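Local atomic coordinates of Tubulin/ftsz, gtpase (Methanosaeta thermophila, PDB entry 3ZID), a protein that binds GTP as a tubulin-like GTPase of the archaeal cytoskeleton and is probably involved in controlling cell shape. Residues L173-Y178 with L260-V265; P139-P144 with D169-V174. All coordinates share one frame; numbering follows the deposited sequence.

Interaction 1 (L173-Y178 with L260-V265); sequences LVDNQY and LYPANV. With GDP (guanosine-5'-diphosphate), chain C.
The side chain of Leu-173 runs alongside that of Tyr-261, in the same direction. The tyrosine can be followed outward. Tyr-261 CB sits 3.5 Å from Leu-173 O and close to Leu-173 CB. CG also meets Leu-173 CB. CD2 touches both Leu-173 CB and Asp-175 CB. Leu-173 CD1 stands over the middle of the Tyr-261 ring, 3.9 Å from its centroid and almost on the ring normal, a CH-pi contact; CE2 is among its nearest ring atoms. The leucine reaches there with CG anti to its carbonyl carbon (chi1 -61°). The opposite face of the ring carries Pro-262 CD, offset toward the rim.

Pro-262 makes a second CH-pi contact. Pro-262 CB stands 3.7 Å from the Tyr-178 ring centroid, over the face. Pro-262 CD also touches Asp-175 OD2 at 3.5 Å.

One hydrogen bond crosses the contact: Asp-175 N to Leu-260 O, 2.8 Å and nearly straight at 172°. The same aspartate is an N-cap. Asp-175 OD1 accepts from Gln-177 N at 3.1 Å, from above the carboxylate plane. The next residue, Asn-176, faces the guanine of GDP: Asn-176 OD1 accepts from GDP N2 at 2.9 Å, and Asn-176 ND2 donates to GDP N3 at 3.1 Å. The loop 260-265 thus packs against a strand-to-helix junction at the nucleotide site of the tubulin/FtsZ GTPase fold.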
ATOM      1  N   LEU A 173       0.711   4.552  -0.065  1.00 19.80           N
ATOM      2  CA  LEU A 173      -0.531   4.362  -0.808  1.00 19.73           C
ATOM      3  C   LEU A 173      -0.264   3.815  -2.198  1.00 18.54           C
ATOM      4  O   LEU A 173       0.551   4.345  -2.921  1.00 16.37           O
ATOM      5  CB  LEU A 173      -1.278   5.693  -0.922  1.00 20.10           C
ATOM      6  CG  LEU A 173      -1.713   6.359   0.386  1.00 24.00           C
ATOM      7  CD1 LEU A 173      -2.338   7.717   0.089  1.00 22.16           C
ATOM      8  CD2 LEU A 173      -2.692   5.456   1.159  1.00 20.89           C
ATOM      9  N   VAL A 174      -0.983   2.763  -2.567  1.00 16.62           N
ATOM     10  CA  VAL A 174      -0.920   2.197  -3.908  1.00 17.98           C
ATOM     11  C   VAL A 174      -2.339   2.286  -4.493  1.00 18.39           C
ATOM     12  O   VAL A 174      -3.277   1.659  -3.989  1.00 18.68           O
ATOM     13  CB  VAL A 174      -0.457   0.720  -3.873  1.00 16.54           C
ATOM     14  CG1 VAL A 174      -0.278   0.152  -5.293  1.00 13.68           C
ATOM     15  CG2 VAL A 174       0.838   0.581  -3.058  1.00 13.40           C
ATOM     16  N   ASP A 175      -2.499   3.075  -5.545  1.00 18.83           N
ATOM     17  CA  ASP A 175      -3.825   3.303  -6.117  1.00 24.02           C
ATOM     18  C   ASP A 175      -4.075   2.412  -7.331  1.00 21.86           C
ATOM     19  O   ASP A 175      -3.608   2.705  -8.420  1.00 21.61           O
ATOM     20  CB  ASP A 175      -3.991   4.768  -6.502  1.00 32.27           C
ATOM     21  CG  ASP A 175      -5.416   5.100  -6.971  1.00 41.76           C
ATOM     22  OD1 ASP A 175      -6.304   4.216  -6.916  1.00 44.33           O
ATOM     23  OD2 ASP A 175      -5.653   6.265  -7.350  1.00 36.32           O
ATOM     24  N   ASN A 176      -4.825   1.327  -7.141  1.00 19.64           N
ATOM     25  CA  ASN A 176      -5.105   0.410  -8.246  1.00 18.96           C
ATOM     26  C   ASN A 176      -5.729   1.132  -9.440  1.00 18.47           C
ATOM     27  O   ASN A 176      -5.449   0.804 -10.588  1.00 20.49           O
ATOM     28  CB  ASN A 176      -6.034  -0.733  -7.807  1.00 19.77           C
ATOM     29  CG  ASN A 176      -5.288  -1.944  -7.259  1.00 24.69           C
ATOM     30  OD1 ASN A 176      -4.053  -1.975  -7.208  1.00 18.53           O
ATOM     31  ND2 ASN A 176      -6.052  -2.956  -6.827  1.00 20.63           N
ATOM     32  N   GLN A 177      -6.570   2.122  -9.165  1.00 18.64           N
ATOM     33  CA  GLN A 177      -7.288   2.807 -10.231  1.00 28.27           C
ATOM     34  C   GLN A 177      -6.351   3.573 -11.130  1.00 32.63           C
ATOM     35  O   GLN A 177      -6.370   3.410 -12.347  1.00 37.79           O
ATOM     36  CB  GLN A 177      -8.355   3.748  -9.652  1.00 34.69           C
ATOM     37  CG  GLN A 177      -9.260   4.390 -10.704  1.00 41.96           C
ATOM     38  CD  GLN A 177      -9.941   3.361 -11.595  1.00 51.37           C
ATOM     39  OE1 GLN A 177     -10.549   2.406 -11.103  1.00 57.10           O
ATOM     40  NE2 GLN A 177      -9.846   3.554 -12.914  1.00 47.06           N
ATOM     41  N   TYR A 178      -5.505   4.390 -10.523  1.00 33.82           N
ATOM     42  CA  TYR A 178      -4.570   5.186 -11.290  1.00 33.96           C
ATOM     43  C   TYR A 178      -3.603   4.278 -12.050  1.00 38.78           C
ATOM     44  O   TYR A 178      -3.205   4.587 -13.176  1.00 40.17           O
ATOM     45  CB  TYR A 178      -3.794   6.111 -10.355  1.00 32.09           C
ATOM     46  CG  TYR A 178      -2.855   7.027 -11.102  1.00 38.26           C
ATOM     47  CD1 TYR A 178      -3.355   8.041 -11.917  1.00 29.17           C
ATOM     48  CD2 TYR A 178      -1.471   6.845 -11.046  1.00 38.89           C
ATOM     49  CE1 TYR A 178      -2.505   8.880 -12.612  1.00 33.28           C
ATOM     50  CE2 TYR A 178      -0.611   7.676 -11.756  1.00 36.63           C
ATOM     51  CZ  TYR A 178      -1.135   8.691 -12.532  1.00 35.18           C
ATOM     52  OH  TYR A 178      -0.294   9.523 -13.242  1.00 34.60           O
ATOM     53  N   LEU A 260       2.952   5.755  -7.257  1.00 20.30           N
ATOM     54  CA  LEU A 260       2.026   4.632  -7.080  1.00 15.39           C
ATOM     55  C   LEU A 260       0.607   5.141  -6.744  1.00 16.40           C
ATOM     56  O   LEU A 260      -0.397   4.420  -6.868  1.00 20.17           O
ATOM     57  CB  LEU A 260       2.528   3.697  -5.983  1.00 14.92           C
ATOM     58  CG  LEU A 260       3.818   2.931  -6.273  1.00 21.13           C
ATOM     59  CD1 LEU A 260       4.214   2.168  -5.042  1.00 17.16           C
ATOM     60  CD2 LEU A 260       3.623   1.969  -7.442  1.00 20.91           C
ATOM     61  N   TYR A 261       0.549   6.409  -6.359  1.00 16.79           N
ATOM     62  CA  TYR A 261      -0.668   7.098  -6.016  1.00 23.56           C
ATOM     63  C   TYR A 261      -0.511   8.483  -6.643  1.00 28.15           C
ATOM     64  O   TYR A 261       0.511   9.115  -6.450  1.00 26.49           O
ATOM     65  CB  TYR A 261      -0.803   7.183  -4.484  1.00 18.03           C
ATOM     66  CG  TYR A 261      -1.945   8.075  -4.008  1.00 23.97           C
ATOM     67  CD1 TYR A 261      -1.751   9.435  -3.798  1.00 28.25           C
ATOM     68  CD2 TYR A 261      -3.219   7.554  -3.780  1.00 27.53           C
ATOM     69  CE1 TYR A 261      -2.792  10.248  -3.367  1.00 33.87           C
ATOM     70  CE2 TYR A 261      -4.261   8.360  -3.350  1.00 25.26           C
ATOM     71  CZ  TYR A 261      -4.042   9.700  -3.145  1.00 31.59           C
ATOM     72  OH  TYR A 261      -5.078  10.494  -2.729  1.00 32.28           O
ATOM     73  N   PRO A 262      -1.534   8.965  -7.373  1.00 26.43           N
ATOM     74  CA  PRO A 262      -1.419  10.200  -8.167  1.00 29.90           C
ATOM     75  C   PRO A 262      -1.421  11.500  -7.361  1.00 31.90           C
ATOM     76  O   PRO A 262      -2.291  12.346  -7.583  1.00 29.94           O
ATOM     77  CB  PRO A 262      -2.667  10.162  -9.057  1.00 34.17           C
ATOM     78  CG  PRO A 262      -3.664   9.392  -8.274  1.00 33.97           C
ATOM     79  CD  PRO A 262      -2.862   8.340  -7.517  1.00 33.11           C
ATOM     80  N   ALA A 263      -0.459  11.673  -6.462  1.00 31.68           N
ATOM     81  CA  ALA A 263      -0.288  12.956  -5.776  1.00 32.88           C
ATOM     82  C   ALA A 263       0.223  14.013  -6.762  1.00 29.29           C
ATOM     83  O   ALA A 263       0.962  13.711  -7.700  1.00 33.53           O
ATOM     84  CB  ALA A 263       0.651  12.823  -4.602  1.00 29.10           C
ATOM     85  N   ASN A 264      -0.221  15.246  -6.583  1.00 29.43           N
ATOM     86  CA  ASN A 264       0.216  16.341  -7.442  1.00 36.13           C
ATOM     87  C   ASN A 264       1.249  17.182  -6.717  1.00 39.52           C
ATOM     88  O   ASN A 264       0.895  18.067  -5.935  1.00 42.40           O
ATOM     89  CB  ASN A 264      -0.969  17.212  -7.882  1.00 38.02           C
ATOM     90  CG  ASN A 264      -0.595  18.228  -8.968  1.00 40.65           C
ATOM     91  OD1 ASN A 264       0.553  18.667  -9.079  1.00 39.03           O
ATOM     92  ND2 ASN A 264      -1.581  18.611  -9.764  1.00 41.05           N
ATOM     93  N   VAL A 265       2.524  16.879  -6.958  1.00 32.18           N
ATOM     94  CA  VAL A 265       3.627  17.577  -6.314  1.00 34.78           C
ATOM     95  C   VAL A 265       3.691  19.065  -6.709  1.00 42.81           C
ATOM     96  O   VAL A 265       3.983  19.930  -5.876  1.00 44.86           O
ATOM     97  CB  VAL A 265       4.994  16.867  -6.605  1.00 30.57           C
ATOM     98  CG1 VAL A 265       6.143  17.668  -6.056  1.00 25.93           C
ATOM     99  CG2 VAL A 265       5.001  15.482  -5.995  1.00 31.16           C
TER
HETATM  100  PB  GDP C 999      -8.608 -10.373   1.034  1.00 21.50           P
HETATM  101  O1B GDP C 999      -7.738  -9.474   1.896  1.00 19.75           O
HETATM  102  O2B GDP C 999      -7.832 -11.613   0.634  1.00 20.81           O
HETATM  103  O3B GDP C 999      -9.841 -10.753   1.836  1.00 21.17           O
HETATM  104  O3A GDP C 999      -9.116  -9.558  -0.250  1.00 30.29           O
HETATM  105  PA  GDP C 999      -8.125  -8.997  -1.381  1.00 21.73           P
HETATM  106  O1A GDP C 999      -8.269  -9.772  -2.644  1.00 19.00           O
HETATM  107  O2A GDP C 999      -6.685  -8.894  -0.929  1.00 22.06           O
HETATM  108  O5' GDP C 999      -8.705  -7.521  -1.513  1.00 25.02           O
HETATM  109  C5' GDP C 999      -9.394  -7.156  -2.698  1.00 26.63           C
HETATM  110  C4' GDP C 999      -8.834  -5.820  -3.164  1.00 22.92           C
HETATM  111  O4' GDP C 999      -7.465  -6.017  -3.522  1.00 18.04           O
HETATM  112  C3' GDP C 999      -9.562  -5.389  -4.407  1.00 15.33           C
HETATM  113  O3' GDP C 999      -9.478  -3.966  -4.453  1.00 22.01           O
HETATM  114  C2' GDP C 999      -8.731  -6.005  -5.498  1.00 21.96           C
HETATM  115  O2' GDP C 999      -8.862  -5.239  -6.691  1.00 20.99           O
HETATM  116  C1' GDP C 999      -7.328  -5.874  -4.940  1.00 19.80           C
HETATM  117  N9  GDP C 999      -6.395  -6.926  -5.343  1.00 18.52           N
HETATM  118  C8  GDP C 999      -6.566  -8.259  -5.239  1.00 17.14           C
HETATM  119  N7  GDP C 999      -5.455  -8.912  -5.655  1.00 24.03           N
HETATM  120  C5  GDP C 999      -4.562  -7.972  -6.029  1.00 17.03           C
HETATM  121  C6  GDP C 999      -3.189  -7.963  -6.542  1.00 14.57           C
HETATM  122  O6  GDP C 999      -2.600  -9.028  -6.767  1.00 21.86           O
HETATM  123  N1  GDP C 999      -2.617  -6.785  -6.779  1.00 14.27           N
HETATM  124  C2  GDP C 999      -3.243  -5.620  -6.563  1.00 17.84           C
HETATM  125  N2  GDP C 999      -2.581  -4.478  -6.844  1.00 17.35           N
HETATM  126  N3  GDP C 999      -4.508  -5.531  -6.087  1.00 18.13           N
HETATM  127  C4  GDP C 999      -5.185  -6.665  -5.803  1.00 20.20           C

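Interaction 2 (P139-P144 with D169-V174); sequences PIAVLP and DGMILV. With GDP (guanosine-5'-diphosphate), chain C.
Ile-172 N donates to Pro-139 O at 2.8 Å, the first of four backbone hydrogen bonds between these parallel strands. Ala-141 uses both its N and its O, toward Ile-172 O and Val-174 N. Leu-143 N closes the series on Val-174 O at 2.6 Å.

Side chains pack on both faces of the sheet. On one, the CD1 methyls of Ile-140 and Ile-172 meet at 3.5 Å. Val-174 fits beside them, with CG2 3.8 Å from Ile-140 CG2 and CB 3.9 Å from Val-142 CG2. On the other face Met-171 extends through chi1 (155°) and chi2, which brings its SD to 3.7 Å from Ala-141 CB.

Helix 186-210 covers the isoleucine and valine face through Ile-193, Val-197 and Leu-201. Helix 150-165, the crossover of this beta-alpha-beta unit, touches Pro-139 and Met-171. At the C-terminal end of strand 136-143 Val-142 CG1 approaches GDP N2 at 3.9 Å, and Pro-144 packs near the ribose. The contacts between side chains are apolar and buried, and the polar bonds are all backbone to backbone. This chemistry implies that the bonds set the parallel register while apolar packing, mostly on the isoleucine and valine face, holds the strands side by side.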
ATOM      1  N   PRO A 139       2.898   0.343   6.745  1.00 19.71           N
ATOM      2  CA  PRO A 139       1.925  -0.330   5.889  1.00 22.96           C
ATOM      3  C   PRO A 139       2.016   0.115   4.424  1.00 16.35           C
ATOM      4  O   PRO A 139       2.273   1.286   4.096  1.00 19.66           O
ATOM      5  CB  PRO A 139       0.570   0.063   6.510  1.00 24.87           C
ATOM      6  CG  PRO A 139       0.832   1.276   7.282  1.00 24.00           C
ATOM      7  CD  PRO A 139       2.251   1.160   7.785  1.00 24.43           C
ATOM      8  N   ILE A 140       1.831  -0.864   3.546  1.00 16.95           N
ATOM      9  CA  ILE A 140       1.667  -0.638   2.122  1.00 16.23           C
ATOM     10  C   ILE A 140       0.197  -0.912   1.838  1.00 22.13           C
ATOM     11  O   ILE A 140      -0.234  -2.071   1.845  1.00 19.73           O
ATOM     12  CB  ILE A 140       2.511  -1.617   1.306  1.00 16.09           C
ATOM     13  CG1 ILE A 140       3.940  -1.669   1.857  1.00 18.08           C
ATOM     14  CG2 ILE A 140       2.500  -1.246  -0.166  1.00 19.87           C
ATOM     15  CD1 ILE A 140       4.647  -0.348   1.803  1.00 23.19           C
ATOM     16  N   ALA A 141      -0.570   0.155   1.617  1.00 20.63           N
ATOM     17  CA  ALA A 141      -2.033   0.049   1.504  1.00 22.00           C
ATOM     18  C   ALA A 141      -2.529   0.168   0.061  1.00 16.38           C
ATOM     19  O   ALA A 141      -2.426   1.241  -0.548  1.00 14.90           O
ATOM     20  CB  ALA A 141      -2.678   1.102   2.351  1.00 18.10           C
ATOM     21  N   VAL A 142      -3.075  -0.922  -0.482  1.00 15.47           N
ATOM     22  CA  VAL A 142      -3.541  -0.917  -1.868  1.00 15.20           C
ATOM     23  C   VAL A 142      -5.028  -0.536  -1.985  1.00 21.59           C
ATOM     24  O   VAL A 142      -5.887  -1.209  -1.417  1.00 15.62           O
ATOM     25  CB  VAL A 142      -3.306  -2.275  -2.531  1.00 16.03           C
ATOM     26  CG1 VAL A 142      -3.852  -2.270  -3.937  1.00 15.26           C
ATOM     27  CG2 VAL A 142      -1.792  -2.638  -2.502  1.00 13.56           C
ATOM     28  N   LEU A 143      -5.310   0.551  -2.704  1.00 18.81           N
ATOM     29  CA  LEU A 143      -6.677   1.088  -2.841  1.00 21.62           C
ATOM     30  C   LEU A 143      -7.438   0.424  -3.965  1.00 16.53           C
ATOM     31  O   LEU A 143      -6.822  -0.001  -4.944  1.00 19.30           O
ATOM     32  CB  LEU A 143      -6.627   2.595  -3.122  1.00 20.07           C
ATOM     33  CG  LEU A 143      -5.724   3.378  -2.184  1.00 22.40           C
ATOM     34  CD1 LEU A 143      -5.675   4.831  -2.592  1.00 22.47           C
ATOM     35  CD2 LEU A 143      -6.204   3.219  -0.751  1.00 22.80           C
ATOM     36  N   PRO A 144      -8.782   0.368  -3.860  1.00 17.50           N
ATOM     37  CA  PRO A 144      -9.601  -0.349  -4.843  1.00 21.13           C
ATOM     38  C   PRO A 144      -9.667   0.337  -6.202  1.00 22.72           C
ATOM     39  O   PRO A 144      -9.325   1.507  -6.319  1.00 24.93           O
ATOM     40  CB  PRO A 144     -11.001  -0.369  -4.194  1.00 17.84           C
ATOM     41  CG  PRO A 144     -11.024   0.836  -3.330  1.00 20.90           C
ATOM     42  CD  PRO A 144      -9.610   0.972  -2.799  1.00 26.39           C
ATOM     43  N   ASP A 169       4.296   3.984  11.198  1.00 37.90           N
ATOM     44  CA  ASP A 169       5.175   5.009  10.660  1.00 34.88           C
ATOM     45  C   ASP A 169       4.803   5.347   9.226  1.00 38.77           C
ATOM     46  O   ASP A 169       5.464   4.936   8.274  1.00 48.69           O
ATOM     47  CB  ASP A 169       6.635   4.568  10.755  1.00 30.51           C
ATOM     48  CG  ASP A 169       7.034   4.227  12.171  1.00 43.05           C
ATOM     49  OD1 ASP A 169       7.162   5.167  12.989  1.00 50.36           O
ATOM     50  OD2 ASP A 169       7.174   3.026  12.481  1.00 43.72           O
ATOM     51  N   GLY A 170       3.707   6.068   9.058  1.00 27.92           N
ATOM     52  CA  GLY A 170       3.351   6.482   7.721  1.00 26.87           C
ATOM     53  C   GLY A 170       2.642   5.346   7.033  1.00 29.74           C
ATOM     54  O   GLY A 170       2.334   4.317   7.632  1.00 41.37           O
ATOM     55  N   MET A 171       2.365   5.543   5.765  1.00 24.93           N
ATOM     56  CA  MET A 171       1.659   4.548   5.009  1.00 25.99           C
ATOM     57  C   MET A 171       1.968   4.798   3.556  1.00 25.45           C
ATOM     58  O   MET A 171       1.936   5.942   3.092  1.00 27.35           O
ATOM     59  CB  MET A 171       0.162   4.664   5.311  1.00 27.29           C
ATOM     60  CG  MET A 171      -0.757   4.151   4.258  1.00 38.29           C
ATOM     61  SD  MET A 171      -2.390   3.799   4.933  1.00 42.06           S
ATOM     62  CE  MET A 171      -2.656   5.183   6.020  1.00 26.43           C
ATOM     63  N   ILE A 172       2.337   3.747   2.838  1.00 17.97           N
ATOM     64  CA  ILE A 172       2.516   3.930   1.405  1.00 17.99           C
ATOM     65  C   ILE A 172       1.257   3.570   0.632  1.00 19.10           C
ATOM     66  O   ILE A 172       0.815   2.426   0.641  1.00 19.68           O
ATOM     67  CB  ILE A 172       3.669   3.126   0.871  1.00 13.91           C
ATOM     68  CG1 ILE A 172       4.979   3.807   1.304  1.00 24.48           C
ATOM     69  CG2 ILE A 172       3.617   3.091  -0.659  1.00 13.63           C
ATOM     70  CD1 ILE A 172       6.122   2.862   1.533  1.00 33.64           C
ATOM     71  N   LEU A 173       0.711   4.552  -0.065  1.00 19.80           N
ATOM     72  CA  LEU A 173      -0.531   4.362  -0.808  1.00 19.73           C
ATOM     73  C   LEU A 173      -0.264   3.815  -2.198  1.00 18.54           C
ATOM     74  O   LEU A 173       0.551   4.345  -2.921  1.00 16.37           O
ATOM     75  CB  LEU A 173      -1.278   5.693  -0.922  1.00 20.10           C
ATOM     76  CG  LEU A 173      -1.713   6.359   0.386  1.00 24.00           C
ATOM     77  CD1 LEU A 173      -2.338   7.717   0.089  1.00 22.16           C
ATOM     78  CD2 LEU A 173      -2.692   5.456   1.159  1.00 20.89           C
ATOM     79  N   VAL A 174      -0.983   2.763  -2.567  1.00 16.62           N
ATOM     80  CA  VAL A 174      -0.920   2.197  -3.908  1.00 17.98           C
ATOM     81  C   VAL A 174      -2.339   2.286  -4.493  1.00 18.39           C
ATOM     82  O   VAL A 174      -3.277   1.659  -3.989  1.00 18.68           O
ATOM     83  CB  VAL A 174      -0.457   0.720  -3.873  1.00 16.54           C
ATOM     84  CG1 VAL A 174      -0.278   0.152  -5.293  1.00 13.68           C
ATOM     85  CG2 VAL A 174       0.838   0.581  -3.058  1.00 13.40           C
TER
HETATM   86  PB  GDP C 999      -8.608 -10.373   1.034  1.00 21.50           P
HETATM   87  O1B GDP C 999      -7.738  -9.474   1.896  1.00 19.75           O
HETATM   88  O2B GDP C 999      -7.832 -11.613   0.634  1.00 20.81           O
HETATM   89  O3B GDP C 999      -9.841 -10.753   1.836  1.00 21.17           O
HETATM   90  O3A GDP C 999      -9.116  -9.558  -0.250  1.00 30.29           O
HETATM   91  PA  GDP C 999      -8.125  -8.997  -1.381  1.00 21.73           P
HETATM   92  O1A GDP C 999      -8.269  -9.772  -2.644  1.00 19.00           O
HETATM   93  O2A GDP C 999      -6.685  -8.894  -0.929  1.00 22.06           O
HETATM   94  O5' GDP C 999      -8.705  -7.521  -1.513  1.00 25.02           O
HETATM   95  C5' GDP C 999      -9.394  -7.156  -2.698  1.00 26.63           C
HETATM   96  C4' GDP C 999      -8.834  -5.820  -3.164  1.00 22.92           C
HETATM   97  O4' GDP C 999      -7.465  -6.017  -3.522  1.00 18.04           O
HETATM   98  C3' GDP C 999      -9.562  -5.389  -4.407  1.00 15.33           C
HETATM   99  O3' GDP C 999      -9.478  -3.966  -4.453  1.00 22.01           O
HETATM  100  C2' GDP C 999      -8.731  -6.005  -5.498  1.00 21.96           C
HETATM  101  O2' GDP C 999      -8.862  -5.239  -6.691  1.00 20.99           O
HETATM  102  C1' GDP C 999      -7.328  -5.874  -4.940  1.00 19.80           C
HETATM  103  N9  GDP C 999      -6.395  -6.926  -5.343  1.00 18.52           N
HETATM  104  C8  GDP C 999      -6.566  -8.259  -5.239  1.00 17.14           C
HETATM  105  N7  GDP C 999      -5.455  -8.912  -5.655  1.00 24.03           N
HETATM  106  C5  GDP C 999      -4.562  -7.972  -6.029  1.00 17.03           C
HETATM  107  C6  GDP C 999      -3.189  -7.963  -6.542  1.00 14.57           C
HETATM  108  O6  GDP C 999      -2.600  -9.028  -6.767  1.00 21.86           O
HETATM  109  N1  GDP C 999      -2.617  -6.785  -6.779  1.00 14.27           N
HETATM  110  C2  GDP C 999      -3.243  -5.620  -6.563  1.00 17.84           C
HETATM  111  N2  GDP C 999      -2.581  -4.478  -6.844  1.00 17.35           N
HETATM  112  N3  GDP C 999      -4.508  -5.531  -6.087  1.00 18.13           N
HETATM  113  C4  GDP C 999      -5.185  -6.665  -5.803  1.00 20.20           C

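How the interactions relate
Interactions 1 and 2 share Leu-173 and Val-174 and use opposite edges of strand 172-175, last in the parallel sheet. Interaction 2 is buried near the centre of the chain and joins that strand to 136-143. Interaction 1 is only partly buried and joins the strand end and following helix to a loop leading toward strand 270-279 of the second sheet. Regular backbone bonding and aliphatic packing mark the first shell of interaction 2. Aromatic faces, a proline and a capping aspartate mark interaction 1. They meet at several points, among them Leu-143 CD1 on Tyr-261 CD2 and a probable hydrogen bond from Asn-176 N to Leu-143 O. Both reach GDP, interaction 1 by hydrogen bonds, interaction 2 by packing.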